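Local coordinates for oxysterol-binding protein homolog 3 (Saccharomyces cerevisiae, PDB 4IC4), which carries lipids in a hydrophobic pocket between membranes, in phosphoinositide-coupled directional transport, and helps maintain intracellular sterol distribution, at residues Ile75-Glu80 and Gly297-Thr302; Cys162-Thr167 and Leu179-Ile184; Gly183-Lys188 and Trp198-Thr203. All coordinates share one frame; numbering follows the deposited sequence.

In the fold
All three contacts lie in the OSBP-related domain, but at different depths. Interaction 1 is the buried one: it ties the end of helix 71-76 to the start of helix 300-305, across most of the barrel sequence, through an aromatic ring, a carboxylate-hydroxyl bond and bridging water. Interactions 2 and 3 are partly buried and share strand 177-189, with G183 and I184 common to both and their centres about 6 Å apart. Interaction 2 relies on backbone pairing and water around a break in that strand; interaction 3 adds an indole-leucine pack. Side chains of I75, T78 and F79 link the first contact to the other two.

Interaction 1 of 3, residues Ile75-Glu80 and Gly297-Thr302; sequences ISETFE and GFTKFT
F301 and E80 form the tight half of this contact, which joins the turn after helix 71-76 to the N-terminal turn of helix 300-305 in the OSBP-related domain; T299 holds the N-cap position of the second helix. E80 CA stands over the middle of the F301 ring, 3.9 Å from its centroid and 8° off the normal, a CH-pi contact. Because E80 CG is anti to its own backbone nitrogen (chi1 178°), the extended side chain then runs back along F301, with CG 3.8 Å from F301 CB and the carboxylate nearly parallel to the ring plane. S76 O meets the same ring at its edge, 3.8 Å from F301 CE2. Strand 127-132 adds to the packing on F301 through L130 and R132.

The other half is polar and bridged by water. E80 is partly exposed, and its carboxylate reaches the second segment through two ordered waters: water 2 lies 2.9 Å from E80 OE2, probably as donor, and accepts from F301 N, at the first turn of the helix. Water 1 donates to both E80 OE1 and E77 OE1 and lies 2.8 Å from T299 OG1, so it joins two carboxylates that would probably repel each other without it. E77 is also held by a salt bridge from R114 to OE2, which is likely to favour its charged form. Its remaining oxygen takes the direct bond across the contact: T302 OG1 donates to E77 OE1 over 2.7 Å, arriving from above the carboxylate plane, 52° out of it.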
ATOM      1  N   ILE A  75       1.477   0.678  -1.367  1.00  6.81           N
ATOM      2  CA  ILE A  75       0.481  -0.372  -1.214  1.00  8.19           C
ATOM      3  C   ILE A  75       1.069  -1.623  -0.552  1.00  7.43           C
ATOM      4  O   ILE A  75       0.351  -2.376   0.111  1.00  9.04           O
ATOM      5  CB  ILE A  75      -0.168  -0.696  -2.569  1.00  8.09           C
ATOM      6  CG1 ILE A  75      -0.899   0.555  -3.072  1.00 11.15           C
ATOM      7  CG2 ILE A  75      -1.143  -1.861  -2.422  1.00  9.75           C
ATOM      8  CD1 ILE A  75      -1.530   0.401  -4.441  1.00 12.33           C
ATOM      9  N   SER A  76       2.375  -1.833  -0.702  1.00  7.53           N
ATOM     10  CA  SER A  76       3.025  -2.977  -0.064  1.00  7.85           C
ATOM     11  C   SER A  76       2.979  -2.856   1.455  1.00  7.95           C
ATOM     12  O   SER A  76       3.161  -3.844   2.164  1.00  8.99           O
ATOM     13  CB  SER A  76       4.483  -3.096  -0.513  1.00  8.28           C
ATOM     14  OG  SER A  76       4.557  -3.443  -1.881  1.00 10.96           O
ATOM     15  N   GLU A  77       2.747  -1.643   1.957  1.00  8.06           N
ATOM     16  CA  GLU A  77       2.664  -1.436   3.399  1.00  8.45           C
ATOM     17  C   GLU A  77       1.409  -2.103   3.946  1.00  8.74           C
ATOM     18  O   GLU A  77       1.241  -2.240   5.162  1.00  9.73           O
ATOM     19  CB  GLU A  77       2.682   0.060   3.730  1.00  8.26           C
ATOM     20  CG  GLU A  77       4.016   0.713   3.388  1.00 10.00           C
ATOM     21  CD  GLU A  77       4.076   2.186   3.736  1.00  9.86           C
ATOM     22  OE1 GLU A  77       4.108   2.528   4.939  1.00  9.36           O
ATOM     23  OE2 GLU A  77       4.088   3.003   2.795  1.00  9.81           O
ATOM     24  N   THR A  78       0.531  -2.520   3.040  1.00  8.22           N
ATOM     25  CA  THR A  78      -0.679  -3.235   3.422  1.00  9.60           C
ATOM     26  C   THR A  78      -0.243  -4.500   4.171  1.00 10.33           C
ATOM     27  O   THR A  78      -0.996  -5.048   4.977  1.00  9.64           O
ATOM     28  CB  THR A  78      -1.494  -3.651   2.170  1.00 11.03           C
ATOM     29  OG1 THR A  78      -2.078  -2.485   1.575  1.00 14.36           O
ATOM     30  CG2 THR A  78      -2.601  -4.638   2.534  1.00 14.80           C
ATOM     31  N   PHE A  79       0.986  -4.941   3.914  1.00  9.74           N
ATOM     32  CA  PHE A  79       1.521  -6.154   4.527  1.00  9.66           C
ATOM     33  C   PHE A  79       2.481  -5.962   5.703  1.00 10.33           C
ATOM     34  O   PHE A  79       3.141  -6.908   6.133  1.00 10.13           O
ATOM     35  CB  PHE A  79       2.173  -7.013   3.437  1.00  9.83           C
ATOM     36  CG  PHE A  79       1.191  -7.539   2.434  1.00 10.57           C
ATOM     37  CD1 PHE A  79       0.444  -8.683   2.710  1.00 12.76           C
ATOM     38  CD2 PHE A  79       0.957  -6.857   1.246  1.00 12.90           C
ATOM     39  CE1 PHE A  79      -0.522  -9.136   1.818  1.00 12.11           C
ATOM     40  CE2 PHE A  79      -0.009  -7.302   0.344  1.00 12.74           C
ATOM     41  CZ  PHE A  79      -0.750  -8.446   0.634  1.00 14.28           C
ATOM     42  N   GLU A  80       2.544  -4.746   6.236  1.00  8.82           N
ATOM     43  CA  GLU A  80       3.415  -4.474   7.374  1.00  9.56           C
ATOM     44  C   GLU A  80       3.130  -5.435   8.530  1.00  9.42           C
ATOM     45  O   GLU A  80       4.050  -5.872   9.219  1.00 11.51           O
ATOM     46  CB  GLU A  80       3.230  -3.031   7.868  1.00  9.22           C
ATOM     47  CG  GLU A  80       4.084  -2.696   9.089  1.00  9.42           C
ATOM     48  CD  GLU A  80       3.850  -1.294   9.635  1.00  7.14           C
ATOM     49  OE1 GLU A  80       3.072  -0.515   9.038  1.00  9.63           O
ATOM     50  OE2 GLU A  80       4.459  -0.973  10.676  1.00  9.87           O
ATOM     51  N   GLY A 297       6.960  11.098   8.466  1.00 11.53           N
ATOM     52  CA  GLY A 297       6.085  10.313   9.323  1.00 10.95           C
ATOM     53  C   GLY A 297       6.161   8.825   9.019  1.00 10.36           C
ATOM     54  O   GLY A 297       5.271   8.060   9.385  1.00 10.13           O
ATOM     55  N   PHE A 298       7.239   8.424   8.354  1.00 10.50           N
ATOM     56  CA  PHE A 298       7.470   7.027   7.971  1.00  9.92           C
ATOM     57  C   PHE A 298       7.543   6.050   9.139  1.00 10.02           C
ATOM     58  O   PHE A 298       8.017   6.396  10.224  1.00 11.33           O
ATOM     59  CB  PHE A 298       8.811   6.896   7.238  1.00  9.24           C
ATOM     60  CG  PHE A 298       8.745   7.102   5.748  1.00  9.20           C
ATOM     61  CD1 PHE A 298       7.683   7.766   5.141  1.00  9.83           C
ATOM     62  CD2 PHE A 298       9.804   6.664   4.954  1.00  8.71           C
ATOM     63  CE1 PHE A 298       7.682   7.992   3.762  1.00  9.20           C
ATOM     64  CE2 PHE A 298       9.810   6.885   3.585  1.00  8.59           C
ATOM     65  CZ  PHE A 298       8.751   7.548   2.988  1.00  8.43           C
ATOM     66  N   THR A 299       7.088   4.822   8.905  1.00  9.70           N
ATOM     67  CA  THR A 299       7.222   3.773   9.909  1.00  9.28           C
ATOM     68  C   THR A 299       8.582   3.159   9.578  1.00  9.68           C
ATOM     69  O   THR A 299       9.175   3.473   8.538  1.00  9.33           O
ATOM     70  CB  THR A 299       6.165   2.642   9.775  1.00  7.82           C
ATOM     71  OG1 THR A 299       6.446   1.844   8.615  1.00  9.69           O
ATOM     72  CG2 THR A 299       4.764   3.219   9.674  1.00  9.63           C
ATOM     73  N   LYS A 300       9.094   2.302  10.450  1.00  9.70           N
ATOM     74  CA  LYS A 300      10.362   1.659  10.155  1.00 10.15           C
ATOM     75  C   LYS A 300      10.184   0.814   8.898  1.00 10.45           C
ATOM     76  O   LYS A 300      11.085   0.729   8.069  1.00 10.03           O
ATOM     77  CB  LYS A 300      10.819   0.790  11.327  1.00 12.57           C
ATOM     78  CG  LYS A 300      11.365   1.608  12.478  1.00 15.22           C
ATOM     79  CD  LYS A 300      11.848   0.734  13.619  1.00 18.28           C
ATOM     80  CE  LYS A 300      12.420   1.586  14.740  1.00 21.48           C
ATOM     81  NZ  LYS A 300      12.887   0.752  15.880  1.00 24.29           N
ATOM     82  N   PHE A 301       9.007   0.210   8.751  1.00  8.93           N
ATOM     83  CA  PHE A 301       8.721  -0.622   7.584  1.00  9.38           C
ATOM     84  C   PHE A 301       8.780   0.240   6.317  1.00  8.23           C
ATOM     85  O   PHE A 301       9.354  -0.167   5.306  1.00  7.83           O
ATOM     86  CB  PHE A 301       7.335  -1.266   7.723  1.00  8.73           C
ATOM     87  CG  PHE A 301       7.045  -2.335   6.697  1.00  7.24           C
ATOM     88  CD1 PHE A 301       7.570  -3.617   6.835  1.00  9.38           C
ATOM     89  CD2 PHE A 301       6.230  -2.065   5.602  1.00  9.55           C
ATOM     90  CE1 PHE A 301       7.284  -4.616   5.903  1.00 10.33           C
ATOM     91  CE2 PHE A 301       5.936  -3.064   4.662  1.00  9.54           C
ATOM     92  CZ  PHE A 301       6.464  -4.336   4.817  1.00  9.91           C
ATOM     93  N   THR A 302       8.196   1.435   6.373  1.00  8.21           N
ATOM     94  CA  THR A 302       8.214   2.324   5.214  1.00  8.36           C
ATOM     95  C   THR A 302       9.653   2.668   4.839  1.00  8.27           C
ATOM     96  O   THR A 302      10.027   2.649   3.668  1.00  8.63           O
ATOM     97  CB  THR A 302       7.498   3.659   5.493  1.00  8.53           C
ATOM     98  OG1 THR A 302       6.287   3.419   6.218  1.00  8.89           O
ATOM     99  CG2 THR A 302       7.171   4.365   4.175  1.00  8.25           C
TER
HETATM  100  O   HOH W   1       4.560   0.727   6.946  1.00  9.50           O
HETATM  101  O   HOH W   2       7.282  -0.441  11.070  1.00 15.03           O

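Interaction 2 of 3, residues Cys162-Thr167 and Leu179-Ile184; sequences CSYTVT and LNNEGI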
ATOM      1  N   CYS A 162      -2.109 -13.795  -1.058  1.00  9.43           N
ATOM      2  CA  CYS A 162      -3.049 -12.715  -1.286  1.00 10.93           C
ATOM      3  C   CYS A 162      -2.824 -12.081  -2.649  1.00 10.08           C
ATOM      4  O   CYS A 162      -1.686 -11.851  -3.052  1.00 11.92           O
ATOM      5  CB  CYS A 162      -2.884 -11.659  -0.189  1.00 12.31           C
ATOM      6  SG  CYS A 162      -4.217 -10.446  -0.112  1.00 18.96           S
ATOM      7  N   SER A 163      -3.918 -11.826  -3.362  1.00 10.34           N
ATOM      8  CA  SER A 163      -3.870 -11.198  -4.675  1.00 10.82           C
ATOM      9  C   SER A 163      -4.652  -9.892  -4.587  1.00 10.14           C
ATOM     10  O   SER A 163      -5.609  -9.774  -3.814  1.00 11.92           O
ATOM     11  CB  SER A 163      -4.489 -12.121  -5.724  1.00 12.43           C
ATOM     12  OG  SER A 163      -5.840 -12.401  -5.401  1.00 19.67           O
ATOM     13  N   TYR A 164      -4.245  -8.910  -5.382  1.00  9.26           N
ATOM     14  CA  TYR A 164      -4.887  -7.608  -5.345  1.00  8.25           C
ATOM     15  C   TYR A 164      -4.654  -6.863  -6.647  1.00  9.57           C
ATOM     16  O   TYR A 164      -3.524  -6.738  -7.099  1.00 11.86           O
ATOM     17  CB  TYR A 164      -4.292  -6.823  -4.167  1.00  8.18           C
ATOM     18  CG  TYR A 164      -4.951  -5.510  -3.762  1.00  9.41           C
ATOM     19  CD1 TYR A 164      -6.335  -5.307  -3.890  1.00 10.04           C
ATOM     20  CD2 TYR A 164      -4.198  -4.526  -3.103  1.00 10.98           C
ATOM     21  CE1 TYR A 164      -6.941  -4.164  -3.356  1.00 10.17           C
ATOM     22  CE2 TYR A 164      -4.792  -3.390  -2.573  1.00 11.57           C
ATOM     23  CZ  TYR A 164      -6.160  -3.214  -2.693  1.00 11.36           C
ATOM     24  OH  TYR A 164      -6.737  -2.103  -2.113  1.00 10.40           O
ATOM     25  N   THR A 165      -5.736  -6.404  -7.263  1.00  8.72           N
ATOM     26  CA  THR A 165      -5.670  -5.614  -8.490  1.00  9.71           C
ATOM     27  C   THR A 165      -6.332  -4.324  -8.041  1.00 10.40           C
ATOM     28  O   THR A 165      -7.524  -4.309  -7.715  1.00 11.47           O
ATOM     29  CB  THR A 165      -6.462  -6.264  -9.640  1.00  8.77           C
ATOM     30  OG1 THR A 165      -5.839  -7.505 -10.004  1.00 11.35           O
ATOM     31  CG2 THR A 165      -6.483  -5.345 -10.845  1.00 10.69           C
ATOM     32  N   VAL A 166      -5.572  -3.235  -8.027  1.00  9.93           N
ATOM     33  CA  VAL A 166      -6.113  -1.992  -7.513  1.00 10.71           C
ATOM     34  C   VAL A 166      -5.872  -0.726  -8.320  1.00 10.07           C
ATOM     35  O   VAL A 166      -4.831  -0.550  -8.959  1.00  8.80           O
ATOM     36  CB  VAL A 166      -5.576  -1.774  -6.088  1.00 10.42           C
ATOM     37  CG1 VAL A 166      -4.053  -1.678  -6.125  1.00 11.98           C
ATOM     38  CG2 VAL A 166      -6.160  -0.527  -5.482  1.00 12.30           C
ATOM     39  N   THR A 167      -6.859   0.157  -8.268  1.00 10.80           N
ATOM     40  CA  THR A 167      -6.800   1.446  -8.934  1.00 11.67           C
ATOM     41  C   THR A 167      -7.149   2.503  -7.900  1.00 13.01           C
ATOM     42  O   THR A 167      -8.292   2.568  -7.443  1.00 11.18           O
ATOM     43  CB  THR A 167      -7.817   1.549 -10.087  1.00 12.65           C
ATOM     44  OG1 THR A 167      -7.413   0.689 -11.157  1.00 14.20           O
ATOM     45  CG2 THR A 167      -7.896   2.989 -10.605  1.00 14.60           C
ATOM     46  N   LEU A 179     -10.381   9.506  -0.676  1.00 20.46           N
ATOM     47  CA  LEU A 179      -9.386   8.604  -1.238  1.00 19.96           C
ATOM     48  C   LEU A 179      -9.894   7.175  -1.148  1.00 18.91           C
ATOM     49  O   LEU A 179     -10.396   6.745  -0.107  1.00 19.79           O
ATOM     50  CB  LEU A 179      -8.062   8.715  -0.478  1.00 20.72           C
ATOM     51  CG  LEU A 179      -7.339  10.062  -0.451  1.00 22.78           C
ATOM     52  CD1 LEU A 179      -8.129  11.054   0.376  1.00 26.56           C
ATOM     53  CD2 LEU A 179      -5.951   9.879   0.144  1.00 25.38           C
ATOM     54  N   ASN A 180      -9.774   6.442  -2.249  1.00 16.62           N
ATOM     55  CA  ASN A 180     -10.208   5.055  -2.281  1.00 17.20           C
ATOM     56  C   ASN A 180      -9.262   4.210  -3.109  1.00 15.03           C
ATOM     57  O   ASN A 180      -8.569   4.708  -3.995  1.00 16.20           O
ATOM     58  CB  ASN A 180     -11.611   4.922  -2.882  1.00 20.10           C
ATOM     59  CG  ASN A 180     -12.691   5.509  -1.996  1.00 21.55           C
ATOM     60  OD1 ASN A 180     -12.934   6.712  -2.009  1.00 25.03           O
ATOM     61  ND2 ASN A 180     -13.340   4.656  -1.215  1.00 24.46           N
ATOM     62  N   ASN A 181      -9.228   2.925  -2.789  1.00 12.75           N
ATOM     63  CA  ASN A 181      -8.435   1.962  -3.533  1.00 13.41           C
ATOM     64  C   ASN A 181      -9.509   1.047  -4.098  1.00 12.09           C
ATOM     65  O   ASN A 181     -10.126   0.281  -3.356  1.00 13.14           O
ATOM     66  CB  ASN A 181      -7.508   1.168  -2.610  1.00 13.23           C
ATOM     67  CG  ASN A 181      -6.112   1.762  -2.520  1.00 15.50           C
ATOM     68  OD1 ASN A 181      -5.313   1.353  -1.679  1.00 19.38           O
ATOM     69  ND2 ASN A 181      -5.808   2.719  -3.390  1.00 12.76           N
ATOM     70  N   GLU A 182      -9.761   1.151  -5.398  1.00 11.25           N
ATOM     71  CA  GLU A 182     -10.777   0.323  -6.032  1.00 11.88           C
ATOM     72  C   GLU A 182     -10.183  -1.039  -6.347  1.00 11.20           C
ATOM     73  O   GLU A 182      -9.201  -1.150  -7.086  1.00 11.44           O
ATOM     74  CB  GLU A 182     -11.285   0.986  -7.315  1.00 13.66           C
ATOM     75  CG  GLU A 182     -11.742   2.424  -7.115  1.00 15.85           C
ATOM     76  CD  GLU A 182     -12.329   3.048  -8.373  1.00 18.48           C
ATOM     77  OE1 GLU A 182     -11.916   2.666  -9.488  1.00 19.43           O
ATOM     78  OE2 GLU A 182     -13.197   3.940  -8.241  1.00 24.11           O
ATOM     79  N   GLY A 183     -10.784  -2.078  -5.784  1.00 11.13           N
ATOM     80  CA  GLY A 183     -10.288  -3.418  -6.012  1.00 10.74           C
ATOM     81  C   GLY A 183     -10.471  -4.262  -4.772  1.00 11.56           C
ATOM     82  O   GLY A 183     -10.409  -3.762  -3.645  1.00 12.60           O
ATOM     83  N   ILE A 184     -10.695  -5.550  -4.981  1.00 11.27           N
ATOM     84  CA  ILE A 184     -10.900  -6.465  -3.872  1.00 11.98           C
ATOM     85  C   ILE A 184      -9.627  -7.201  -3.485  1.00 11.76           C
ATOM     86  O   ILE A 184      -8.938  -7.759  -4.337  1.00 12.77           O
ATOM     87  CB  ILE A 184     -11.983  -7.513  -4.217  1.00 15.77           C
ATOM     88  CG1 ILE A 184     -13.306  -6.808  -4.521  1.00 17.45           C
ATOM     89  CG2 ILE A 184     -12.155  -8.487  -3.061  1.00 16.63           C
ATOM     90  CD1 ILE A 184     -14.426  -7.748  -4.900  1.00 20.41           C
TER
HETATM   91  O   HOH W   3      -9.380  -1.914  -2.058  1.00 11.63           O
HETATM   92  O   HOH W   4      -8.295  -7.769  -6.837  1.00 18.50           O
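The beta hairpin of strands 160-172 and 177-189, part of the barrel of the OSBP-related domain, pairs here and then parts at a break in the second strand. T167 and E182 form an antiparallel hydrogen-bonded pair: T167 N to E182 O and E182 N to T167 O are both 2.9 Å. Past this pair the direct N-H bonds give way to CA-H...O contacts, V166 CA to E182 O at 3.2 Å and G183 CA to T165 O at 3.4 Å. A beta carbon on G183 would collide with T165 O.

Water fills in for the lost pairing. Y164 CG lies anti to the backbone nitrogen (chi1 -170°), which lays the ring along the break with its edge toward G183 O, 3.5 Å from CE1. Y164 OH donates to water 3 over 2.7 Å, and that water donates to N181 O and G183 O; water 4 joins T165 N to I184 O. Beside the hydroxyl, N181 CB sits 3.4 Å from Y164 OH and 3.6 Å from V166 CG2, the amide plane steeply turned, 74° from the ring. A phenylalanine in place of this tyrosine would probably leave water 3 without its phenolic donor and less firmly fixed between the two carbonyls.

Strand 150-157 flanks strand 160-172, with F153 against Y164 and V166, while I75 of helix 71-76 packs on the same two side chains.

Interaction 3 of 3, residues Gly183-Lys188 and Trp198-Thr203; sequences GILRLK and WTQPTT
W198 places CG between its backbone nitrogen and carbonyl carbon (chi1 73°), and the indole is swung over L185; L185 in turn has CG anti to its carbonyl carbon (chi1 -68°), which lays both methyls along the ring system. The two residues form an antiparallel hydrogen-bonded pair in the beta hairpin of strands 177-189 and 195-199, part of the barrel of the OSBP-related domain. L185 CB lies over one face of the indole, 4.1 Å from the centroid of the six-membered ring and 18° off its normal, which makes this a CH-pi contact. L185 CD2 extends the cover to W198 NE1 at 3.6 Å, while L185 CD1 covers the pyrrole end of the same face and also touches Q200 CG at 3.8 Å. L187 CB reaches the far end of the indole obliquely, near CZ3. V98, F101 and A102 of helix 94-104 also pack on W198, so the indole joins the hairpin to that helix.

The backbone bonds of the pair are unequal. L185 N donates to W198 O over 2.8 Å, whereas the return bond from W198 N to L185 O is weak at 3.3 Å.

At I184 and T199 the backbones are still close, CA to CA 4.7 Å, and the side chains touch, I184 CG1 lying 3.8 Å from T199 OG1. Beyond that pair, from G183 to Q200, water links the chains. Water 5 accepts from G183 N and also pairs with T199 OG1. Water 3, which holds G183 O, also accepts from Q200 N at 2.9 Å.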
ATOM      1  N   GLY A 183     -10.784  -2.078  -5.784  1.00 11.13           N
ATOM      2  CA  GLY A 183     -10.288  -3.418  -6.012  1.00 10.74           C
ATOM      3  C   GLY A 183     -10.471  -4.262  -4.772  1.00 11.56           C
ATOM      4  O   GLY A 183     -10.409  -3.762  -3.645  1.00 12.60           O
ATOM      5  N   ILE A 184     -10.695  -5.550  -4.981  1.00 11.27           N
ATOM      6  CA  ILE A 184     -10.900  -6.465  -3.872  1.00 11.98           C
ATOM      7  C   ILE A 184      -9.627  -7.201  -3.485  1.00 11.76           C
ATOM      8  O   ILE A 184      -8.938  -7.759  -4.337  1.00 12.77           O
ATOM      9  CB  ILE A 184     -11.983  -7.513  -4.217  1.00 15.77           C
ATOM     10  CG1 ILE A 184     -13.306  -6.808  -4.521  1.00 17.45           C
ATOM     11  CG2 ILE A 184     -12.155  -8.487  -3.061  1.00 16.63           C
ATOM     12  CD1 ILE A 184     -14.426  -7.748  -4.900  1.00 20.41           C
ATOM     13  N   LEU A 185      -9.298  -7.175  -2.201  1.00 10.76           N
ATOM     14  CA  LEU A 185      -8.131  -7.906  -1.730  1.00 10.53           C
ATOM     15  C   LEU A 185      -8.642  -9.325  -1.524  1.00 12.05           C
ATOM     16  O   LEU A 185      -9.609  -9.542  -0.791  1.00 11.92           O
ATOM     17  CB  LEU A 185      -7.610  -7.341  -0.407  1.00 14.12           C
ATOM     18  CG  LEU A 185      -6.994  -5.944  -0.452  1.00 17.77           C
ATOM     19  CD1 LEU A 185      -8.109  -4.910  -0.496  1.00 20.17           C
ATOM     20  CD2 LEU A 185      -6.122  -5.722   0.778  1.00 19.97           C
ATOM     21  N   ARG A 186      -7.993 -10.280  -2.178  1.00 11.42           N
ATOM     22  CA  ARG A 186      -8.397 -11.675  -2.090  1.00 11.70           C
ATOM     23  C   ARG A 186      -7.366 -12.502  -1.346  1.00 11.25           C
ATOM     24  O   ARG A 186      -6.292 -12.803  -1.876  1.00 12.31           O
ATOM     25  CB  ARG A 186      -8.606 -12.249  -3.492  1.00 14.46           C
ATOM     26  CG  ARG A 186      -9.629 -11.488  -4.327  1.00 18.25           C
ATOM     27  CD  ARG A 186      -9.765 -12.079  -5.722  1.00 22.79           C
ATOM     28  NE  ARG A 186     -10.653 -11.287  -6.571  1.00 26.43           N
ATOM     29  CZ  ARG A 186     -11.961 -11.158  -6.375  1.00 26.70           C
ATOM     30  NH1 ARG A 186     -12.546 -11.773  -5.356  1.00 27.12           N
ATOM     31  NH2 ARG A 186     -12.685 -10.412  -7.197  1.00 26.96           N
ATOM     32  N   LEU A 187      -7.711 -12.873  -0.119  1.00 11.04           N
ATOM     33  CA  LEU A 187      -6.842 -13.668   0.729  1.00 10.74           C
ATOM     34  C   LEU A 187      -7.264 -15.132   0.692  1.00 10.45           C
ATOM     35  O   LEU A 187      -8.451 -15.444   0.745  1.00 13.06           O
ATOM     36  CB  LEU A 187      -6.921 -13.154   2.168  1.00 10.83           C
ATOM     37  CG  LEU A 187      -6.312 -14.017   3.273  1.00 10.82           C
ATOM     38  CD1 LEU A 187      -4.801 -14.056   3.124  1.00 12.75           C
ATOM     39  CD2 LEU A 187      -6.711 -13.447   4.630  1.00 10.51           C
ATOM     40  N   LYS A 188      -6.283 -16.017   0.586  1.00  9.75           N
ATOM     41  CA  LYS A 188      -6.542 -17.453   0.578  1.00 10.89           C
ATOM     42  C   LYS A 188      -5.660 -18.161   1.594  1.00 11.46           C
ATOM     43  O   LYS A 188      -4.445 -17.972   1.613  1.00 12.55           O
ATOM     44  CB  LYS A 188      -6.264 -18.056  -0.802  1.00 10.45           C
ATOM     45  CG  LYS A 188      -6.282 -19.583  -0.802  1.00 12.94           C
ATOM     46  CD  LYS A 188      -5.876 -20.167  -2.143  1.00 15.29           C
ATOM     47  CE  LYS A 188      -5.824 -21.685  -2.078  1.00 18.88           C
ATOM     48  NZ  LYS A 188      -5.365 -22.273  -3.364  1.00 20.97           N
ATOM     49  N   TRP A 198     -12.273  -8.371   0.766  1.00 12.19           N
ATOM     50  CA  TRP A 198     -12.676  -7.068   1.255  1.00 11.30           C
ATOM     51  C   TRP A 198     -12.102  -5.975   0.373  1.00 11.46           C
ATOM     52  O   TRP A 198     -11.131  -6.191  -0.355  1.00 11.15           O
ATOM     53  CB  TRP A 198     -12.237  -6.865   2.717  1.00 11.55           C
ATOM     54  CG  TRP A 198     -10.765  -6.632   2.943  1.00 11.29           C
ATOM     55  CD1 TRP A 198     -10.119  -5.427   2.980  1.00 11.68           C
ATOM     56  CD2 TRP A 198      -9.770  -7.629   3.202  1.00 11.56           C
ATOM     57  NE1 TRP A 198      -8.783  -5.614   3.251  1.00 11.31           N
ATOM     58  CE2 TRP A 198      -8.542  -6.956   3.391  1.00 11.90           C
ATOM     59  CE3 TRP A 198      -9.798  -9.027   3.292  1.00 10.23           C
ATOM     60  CZ2 TRP A 198      -7.348  -7.635   3.666  1.00 11.56           C
ATOM     61  CZ3 TRP A 198      -8.609  -9.705   3.567  1.00 11.03           C
ATOM     62  CH2 TRP A 198      -7.401  -9.004   3.750  1.00 10.59           C
ATOM     63  N   THR A 199     -12.755  -4.820   0.407  1.00 11.60           N
ATOM     64  CA  THR A 199     -12.306  -3.643  -0.326  1.00 12.24           C
ATOM     65  C   THR A 199     -11.823  -2.707   0.773  1.00 12.76           C
ATOM     66  O   THR A 199     -12.491  -2.557   1.797  1.00 13.37           O
ATOM     67  CB  THR A 199     -13.466  -2.980  -1.098  1.00 12.88           C
ATOM     68  OG1 THR A 199     -13.871  -3.837  -2.171  1.00 15.21           O
ATOM     69  CG2 THR A 199     -13.038  -1.634  -1.668  1.00 11.79           C
ATOM     70  N   GLN A 200     -10.658  -2.094   0.594  1.00 11.73           N
ATOM     71  CA  GLN A 200     -10.156  -1.196   1.623  1.00 13.15           C
ATOM     72  C   GLN A 200     -11.129  -0.051   1.872  1.00 13.37           C
ATOM     73  O   GLN A 200     -11.759   0.455   0.946  1.00 15.36           O
ATOM     74  CB  GLN A 200      -8.768  -0.667   1.246  1.00 12.94           C
ATOM     75  CG  GLN A 200      -7.684  -1.708   1.485  1.00 14.34           C
ATOM     76  CD  GLN A 200      -6.275  -1.172   1.329  1.00 18.10           C
ATOM     77  OE1 GLN A 200      -5.309  -1.827   1.729  1.00 21.00           O
ATOM     78  NE2 GLN A 200      -6.147   0.011   0.742  1.00 19.98           N
ATOM     79  N   PRO A 201     -11.268   0.365   3.136  1.00 15.05           N
ATOM     80  CA  PRO A 201     -12.181   1.453   3.487  1.00 16.12           C
ATOM     81  C   PRO A 201     -11.811   2.798   2.883  1.00 16.13           C
ATOM     82  O   PRO A 201     -10.658   3.046   2.533  1.00 17.65           O
ATOM     83  CB  PRO A 201     -12.120   1.474   5.009  1.00 15.51           C
ATOM     84  CG  PRO A 201     -10.713   1.070   5.279  1.00 15.54           C
ATOM     85  CD  PRO A 201     -10.516  -0.087   4.319  1.00 15.81           C
ATOM     86  N   THR A 202     -12.815   3.658   2.770  1.00 17.29           N
ATOM     87  CA  THR A 202     -12.640   4.996   2.235  1.00 17.69           C
ATOM     88  C   THR A 202     -11.954   5.849   3.292  1.00 16.63           C
ATOM     89  O   THR A 202     -12.219   5.698   4.484  1.00 15.60           O
ATOM     90  CB  THR A 202     -14.008   5.643   1.919  1.00 18.46           C
ATOM     91  OG1 THR A 202     -14.726   4.822   0.990  1.00 20.39           O
ATOM     92  CG2 THR A 202     -13.822   7.034   1.337  1.00 19.87           C
ATOM     93  N   THR A 203     -11.059   6.728   2.858  1.00 15.63           N
ATOM     94  CA  THR A 203     -10.378   7.630   3.776  1.00 15.39           C
ATOM     95  C   THR A 203     -10.582   9.043   3.247  1.00 16.25           C
ATOM     96  O   THR A 203     -10.891   9.230   2.071  1.00 16.44           O
ATOM     97  CB  THR A 203      -8.864   7.339   3.876  1.00 16.53           C
ATOM     98  OG1 THR A 203      -8.268   7.413   2.576  1.00 18.21           O
ATOM     99  CG2 THR A 203      -8.628   5.962   4.473  1.00 16.01           C
TER
HETATM  100  O   HOH W   3      -9.380  -1.914  -2.058  1.00 11.63           O
HETATM  101  O   HOH W   5     -13.445  -2.712  -4.789  1.00 15.80           O